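Local structure of endo-beta-mannanase (Rhizomucor miehei, 4QP0) at residues Thr84-Ile89 with Leu150-Ser155; Tyr91-Ala96 with Val159-Asp164. The protein probably hydrolyses internal beta-1,4-mannosidic linkages in mannans, galactomannans and glucomannans, as a secreted glycoside hydrolase of family 5. All coordinates share one frame; numbering follows the deposited sequence.

How the contacts relate
Contacts 1 and 2 lie side by side, their centres about 8 Å apart, on the outer layer of a TIM barrel, and both use helix 87-98. Contact 1 takes the start of that helix and the turn leading into it; contact 2 takes its middle. Of the partners, 150-155 takes the end of helix 136-151 and the chain leaving it, and 159-164 follows in the loop before barrel strand 167-171, so the segments alternate along the chain: 84-89, 91-96, 150-155, 159-164. The helix end and the loop are also bonded to each other, Leu-150 O accepting from Lys-162 N. Together the two contacts join helix 87-98 to the chain that leads into strand 167-171.

Contact 1. Residues Thr84-Ile89 with Leu150-Ser155; sequences TGLGRI and LNRENS
Arg-152 reaches across to the turn at Leu-86 and Gly-87 and lays one face of its guanidinium group over it. The CB of Leu-86 stands 3.7 Å above the guanidinium plane, displaced toward the rim, with Arg-152 NE its nearest neighbour at 3.9 Å. Gly-87 N lies over the same face, 3.9 Å from Arg-152 NH2, a van der Waals contact between two N-H groups. The arginine gets there because CG is anti to its backbone N (chi1 -168°) and the chain then runs extended from CG to NE, carrying the charge well away from the end of helix 136-151. It is CB of Leu-86, not its branched end, that does the touching.

The strongest polar partner of the arginine is Asp-90, in the first turn of helix 87-98, which forms a salt bridge with Arg-152 NH2 through OD2, the same oxygen that accepts from Ser-155 N. Gly-87 presents only backbone to the cation. The contact thus joins two chemistries, with the flat face of the guanidinium packed against a buried turn while its NH2 is directed to a carboxylate, an arrangement that would hold the charge in one orientation.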
loop_
_atom_site.group_PDB
_atom_site.type_symbol
_atom_site.label_atom_id
_atom_site.label_comp_id
_atom_site.label_asym_id
_atom_site.label_seq_id
_atom_site.Cartn_x
_atom_site.Cartn_y
_atom_site.Cartn_z
ATOM N N THR A 84 19.190 -12.196 3.924
ATOM C CA THR A 84 18.806 -12.009 2.528
ATOM C C THR A 84 17.287 -12.053 2.353
ATOM O O THR A 84 16.765 -11.595 1.336
ATOM C CB THR A 84 19.482 -13.035 1.583
ATOM O OG1 THR A 84 18.965 -14.344 1.840
ATOM C CG2 THR A 84 21.006 -13.032 1.755
ATOM N N GLY A 85 16.585 -12.579 3.357
ATOM C CA GLY A 85 15.138 -12.759 3.262
ATOM C C GLY A 85 14.278 -12.133 4.343
ATOM O O GLY A 85 14.551 -11.022 4.825
ATOM N N LEU A 86 13.236 -12.878 4.721
ATOM C CA LEU A 86 12.158 -12.413 5.598
ATOM C C LEU A 86 12.593 -11.982 6.990
ATOM O O LEU A 86 11.858 -11.266 7.672
ATOM C CB LEU A 86 11.061 -13.480 5.693
ATOM C CG LEU A 86 10.239 -13.655 4.411
ATOM C CD1 LEU A 86 9.352 -14.891 4.478
ATOM C CD2 LEU A 86 9.417 -12.403 4.113
ATOM N N GLY A 87 13.784 -12.413 7.403
ATOM C CA GLY A 87 14.382 -11.965 8.654
ATOM C C GLY A 87 14.587 -10.458 8.653
ATOM O O GLY A 87 14.576 -9.817 9.714
ATOM N N ARG A 88 14.776 -9.897 7.454
ATOM C CA ARG A 88 14.803 -8.446 7.259
ATOM C C ARG A 88 13.460 -7.804 7.641
ATOM O O ARG A 88 13.421 -6.683 8.172
ATOM C CB ARG A 88 15.155 -8.094 5.812
ATOM C CG ARG A 88 16.632 -8.218 5.458
ATOM C CD ARG A 88 16.900 -7.646 4.074
ATOM N NE ARG A 88 18.316 -7.388 3.844
ATOM C CZ ARG A 88 18.928 -6.227 4.083
ATOM N NH1 ARG A 88 18.255 -5.182 4.560
ATOM N NH2 ARG A 88 20.227 -6.108 3.838
ATOM N N ILE A 89 12.364 -8.510 7.367
ATOM C CA ILE A 89 11.039 -8.028 7.757
ATOM C C ILE A 89 10.904 -8.092 9.280
ATOM O O ILE A 89 10.444 -7.126 9.897
ATOM C CB ILE A 89 9.899 -8.783 7.038
ATOM C CG1 ILE A 89 10.020 -8.631 5.520
ATOM C CG2 ILE A 89 8.533 -8.295 7.505
ATOM C CD1 ILE A 89 10.018 -7.201 5.006
ATOM N N LEU A 150 1.846 -14.604 6.803
ATOM C CA LEU A 150 0.963 -14.414 7.966
ATOM C C LEU A 150 1.293 -15.362 9.126
ATOM O O LEU A 150 1.132 -14.994 10.294
ATOM C CB LEU A 150 -0.517 -14.576 7.589
ATOM C CG LEU A 150 -1.165 -13.821 6.423
ATOM C CD1 LEU A 150 -2.680 -13.887 6.542
ATOM C CD2 LEU A 150 -0.715 -12.381 6.334
ATOM N N ASN A 151 1.738 -16.575 8.789
ATOM C CA ASN A 151 2.069 -17.593 9.788
ATOM C C ASN A 151 3.471 -17.470 10.381
ATOM O O ASN A 151 3.729 -17.991 11.467
ATOM C CB ASN A 151 1.868 -19.002 9.218
ATOM C CG ASN A 151 0.409 -19.407 9.168
ATOM O OD1 ASN A 151 -0.305 -19.324 10.169
ATOM N ND2 ASN A 151 -0.043 -19.847 8.002
ATOM N N ARG A 152 4.368 -16.782 9.678
ATOM C CA ARG A 152 5.752 -16.664 10.116
ATOM C C ARG A 152 5.859 -16.195 11.558
ATOM O O ARG A 152 5.211 -15.228 11.946
ATOM C CB ARG A 152 6.544 -15.718 9.209
ATOM C CG ARG A 152 8.042 -15.795 9.450
ATOM C CD ARG A 152 8.833 -14.701 8.751
ATOM N NE ARG A 152 10.157 -14.522 9.363
ATOM C CZ ARG A 152 11.196 -15.340 9.187
ATOM N NH1 ARG A 152 11.096 -16.416 8.417
ATOM N NH2 ARG A 152 12.343 -15.080 9.788
ATOM N N GLU A 153 6.670 -16.893 12.348
ATOM C CA GLU A 153 7.066 -16.392 13.660
ATOM C C GLU A 153 8.190 -15.366 13.489
ATOM O O GLU A 153 9.128 -15.577 12.707
ATOM C CB GLU A 153 7.538 -17.534 14.561
ATOM C CG GLU A 153 7.810 -17.126 16.003
ATOM C CD GLU A 153 8.419 -18.246 16.828
ATOM O OE1 GLU A 153 9.588 -18.617 16.575
ATOM O OE2 GLU A 153 7.732 -18.746 17.739
ATOM N N ASN A 154 8.101 -14.267 14.228
ATOM C CA ASN A 154 9.155 -13.265 14.209
ATOM C C ASN A 154 10.359 -13.850 14.920
ATOM O O ASN A 154 10.301 -14.118 16.119
ATOM C CB ASN A 154 8.693 -11.994 14.915
ATOM C CG ASN A 154 9.606 -10.812 14.652
ATOM O OD1 ASN A 154 10.821 -10.872 14.878
ATOM N ND2 ASN A 154 9.021 -9.722 14.176
ATOM N N SER A 155 11.451 -14.044 14.185
ATOM C CA SER A 155 12.643 -14.686 14.749
ATOM C C SER A 155 13.361 -13.834 15.803
ATOM O O SER A 155 14.222 -14.340 16.527
ATOM C CB SER A 155 13.608 -15.126 13.641
ATOM O OG SER A 155 14.258 -14.019 13.037
#

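Contact 2. Residues Tyr91-Ala96 with Val159-Asp164; sequences YIIQQA and VKYKDD
Ile-93 meets two residues of the 159-164 connection, each through a different methyl group. The apolar part is a CH-pi contact: CD1 sits over one face of the Tyr-161 ring, 3.7 Å from the centroid and 24° off the ring normal. The methyl is displaced toward the hydroxyl-bearing half of the ring, with Tyr-161 CE1 closest at 3.4 Å and Tyr-161 CZ next at 3.5 Å. Ile-93 has CG1 anti to its carbonyl carbon (chi1 -54°) and CD1 extended beyond it (chi2 171°), which carries the methyl out from the helix to the ring.

In the TIM barrel of family 5 enzymes, helices such as 87-98 pack outside the parallel strands, and Ile-93 fits this scheme by also touching Leu-103 and Phe-105 of strand 102-106. Tyr-161, opening a short 3-10 turn ahead of strand 167-171, packs on Ile-167 and Trp-170, so the CH-pi pair lies among side chains of strands 102-106 and 167-171.

The remaining interactions involve polar groups. The other branch, Ile-93 CG2, lies 3.3 Å from Asp-164 OD2, a close meeting of methyl and carboxylate; the second oxygen, OD1, is hydrogen-bonded to Thr-166. The Tyr-161 hydroxyl is hydrogen-bonded to OD1 of Asp-90 on helix 87-98, tying the far end of the ring to the helix that supplies the methyl.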
loop_
_atom_site.group_PDB
_atom_site.type_symbol
_atom_site.label_atom_id
_atom_site.label_comp_id
_atom_site.label_asym_id
_atom_site.label_seq_id
_atom_site.Cartn_x
_atom_site.Cartn_y
_atom_site.Cartn_z
ATOM N N TYR A 91 13.122 -7.743 11.468
ATOM C CA TYR A 91 13.842 -6.619 12.041
ATOM C C TYR A 91 13.066 -5.317 11.876
ATOM O O TYR A 91 13.060 -4.474 12.775
ATOM C CB TYR A 91 15.251 -6.510 11.454
ATOM C CG TYR A 91 16.067 -5.396 12.076
ATOM C CD1 TYR A 91 16.668 -5.553 13.329
ATOM C CD2 TYR A 91 16.226 -4.174 11.419
ATOM C CE1 TYR A 91 17.409 -4.524 13.903
ATOM C CE2 TYR A 91 16.964 -3.142 11.986
ATOM C CZ TYR A 91 17.553 -3.322 13.220
ATOM O OH TYR A 91 18.280 -2.293 13.768
ATOM N N ILE A 92 12.400 -5.164 10.733
ATOM C CA ILE A 92 11.584 -3.976 10.478
ATOM C C ILE A 92 10.441 -3.877 11.490
ATOM O O ILE A 92 10.253 -2.829 12.121
ATOM C CB ILE A 92 11.056 -3.938 9.029
ATOM C CG1 ILE A 92 12.204 -3.636 8.066
ATOM C CG2 ILE A 92 9.964 -2.885 8.877
ATOM C CD1 ILE A 92 11.908 -3.990 6.622
ATOM N N ILE A 93 9.709 -4.976 11.661
ATOM C CA ILE A 93 8.601 -5.045 12.618
ATOM C C ILE A 93 9.066 -4.721 14.034
ATOM O O ILE A 93 8.316 -4.138 14.814
ATOM C CB ILE A 93 7.935 -6.438 12.628
ATOM C CG1 ILE A 93 7.492 -6.851 11.219
ATOM C CG2 ILE A 93 6.740 -6.468 13.577
ATOM C CD1 ILE A 93 7.032 -8.294 11.132
ATOM N N GLN A 94 10.294 -5.126 14.355
ATOM C CA GLN A 94 10.857 -4.966 15.694
ATOM C C GLN A 94 11.119 -3.489 15.994
ATOM O O GLN A 94 10.694 -2.980 17.028
ATOM C CB GLN A 94 12.153 -5.770 15.824
ATOM C CG GLN A 94 12.707 -5.823 17.238
ATOM C CD GLN A 94 14.160 -6.255 17.284
ATOM O OE1 GLN A 94 14.518 -7.178 18.020
ATOM N NE2 GLN A 94 15.007 -5.591 16.500
ATOM N N GLN A 95 11.807 -2.824 15.070
ATOM C CA GLN A 95 12.119 -1.407 15.189
ATOM C C GLN A 95 10.872 -0.543 15.089
ATOM O O GLN A 95 10.802 0.524 15.720
ATOM C CB GLN A 95 13.146 -0.982 14.135
ATOM C CG GLN A 95 14.516 -1.620 14.297
ATOM C CD GLN A 95 15.003 -1.610 15.729
ATOM O OE1 GLN A 95 15.478 -2.626 16.238
ATOM N NE2 GLN A 95 14.876 -0.465 16.394
ATOM N N ALA A 96 9.887 -1.002 14.313
ATOM C CA ALA A 96 8.595 -0.317 14.261
ATOM C C ALA A 96 7.954 -0.315 15.651
ATOM O O ALA A 96 7.667 0.757 16.205
ATOM C CB ALA A 96 7.676 -0.956 13.232
ATOM N N VAL A 159 6.693 -13.438 18.030
ATOM C CA VAL A 159 5.300 -13.150 17.687
ATOM C C VAL A 159 5.023 -13.482 16.218
ATOM O O VAL A 159 5.740 -13.019 15.323
ATOM C CB VAL A 159 4.947 -11.660 17.950
ATOM C CG1 VAL A 159 3.446 -11.445 17.843
ATOM C CG2 VAL A 159 5.444 -11.204 19.324
ATOM N N LYS A 160 3.989 -14.288 15.975
ATOM C CA LYS A 160 3.550 -14.583 14.611
ATOM C C LYS A 160 3.050 -13.285 13.987
ATOM O O LYS A 160 2.491 -12.441 14.691
ATOM C CB LYS A 160 2.440 -15.637 14.591
ATOM C CG LYS A 160 2.849 -17.000 15.132
ATOM C CD LYS A 160 1.852 -18.084 14.749
ATOM C CE LYS A 160 2.133 -19.371 15.508
ATOM N NZ LYS A 160 1.217 -20.474 15.102
ATOM N N TYR A 161 3.264 -13.126 12.678
ATOM C CA TYR A 161 2.837 -11.921 11.955
ATOM C C TYR A 161 1.354 -11.660 12.161
ATOM O O TYR A 161 0.969 -10.563 12.582
ATOM C CB TYR A 161 3.154 -12.035 10.465
ATOM C CG TYR A 161 4.604 -11.806 10.112
ATOM C CD1 TYR A 161 5.617 -11.925 11.075
ATOM C CD2 TYR A 161 4.972 -11.489 8.811
ATOM C CE1 TYR A 161 6.947 -11.717 10.751
ATOM C CE2 TYR A 161 6.306 -11.290 8.474
ATOM C CZ TYR A 161 7.287 -11.403 9.447
ATOM O OH TYR A 161 8.605 -11.195 9.108
ATOM N N LYS A 162 0.536 -12.681 11.907
ATOM C CA LYS A 162 -0.907 -12.580 12.080
ATOM C C LYS A 162 -1.354 -12.181 13.499
ATOM O O LYS A 162 -2.477 -11.716 13.690
ATOM C CB LYS A 162 -1.589 -13.876 11.650
ATOM C CG LYS A 162 -1.215 -15.095 12.468
ATOM C CD LYS A 162 -1.783 -16.350 11.828
ATOM C CE LYS A 162 -1.643 -17.549 12.753
ATOM N NZ LYS A 162 -2.061 -18.834 12.111
ATOM N N ASP A 163 -0.486 -12.373 14.488
ATOM C CA ASP A 163 -0.826 -12.024 15.863
ATOM C C ASP A 163 -0.128 -10.739 16.314
ATOM O O ASP A 163 -0.244 -10.347 17.472
ATOM C CB ASP A 163 -0.503 -13.177 16.816
ATOM C CG ASP A 163 -1.304 -14.439 16.507
ATOM O OD1 ASP A 163 -2.502 -14.341 16.158
ATOM O OD2 ASP A 163 -0.727 -15.539 16.625
ATOM N N ASP A 164 0.569 -10.079 15.391
ATOM C CA ASP A 164 1.369 -8.908 15.735
ATOM C C ASP A 164 0.633 -7.558 15.626
ATOM O O ASP A 164 0.405 -7.069 14.526
ATOM C CB ASP A 164 2.661 -8.879 14.911
ATOM C CG ASP A 164 3.787 -8.176 15.636
ATOM O OD1 ASP A 164 3.504 -7.231 16.403
ATOM O OD2 ASP A 164 4.957 -8.575 15.452
#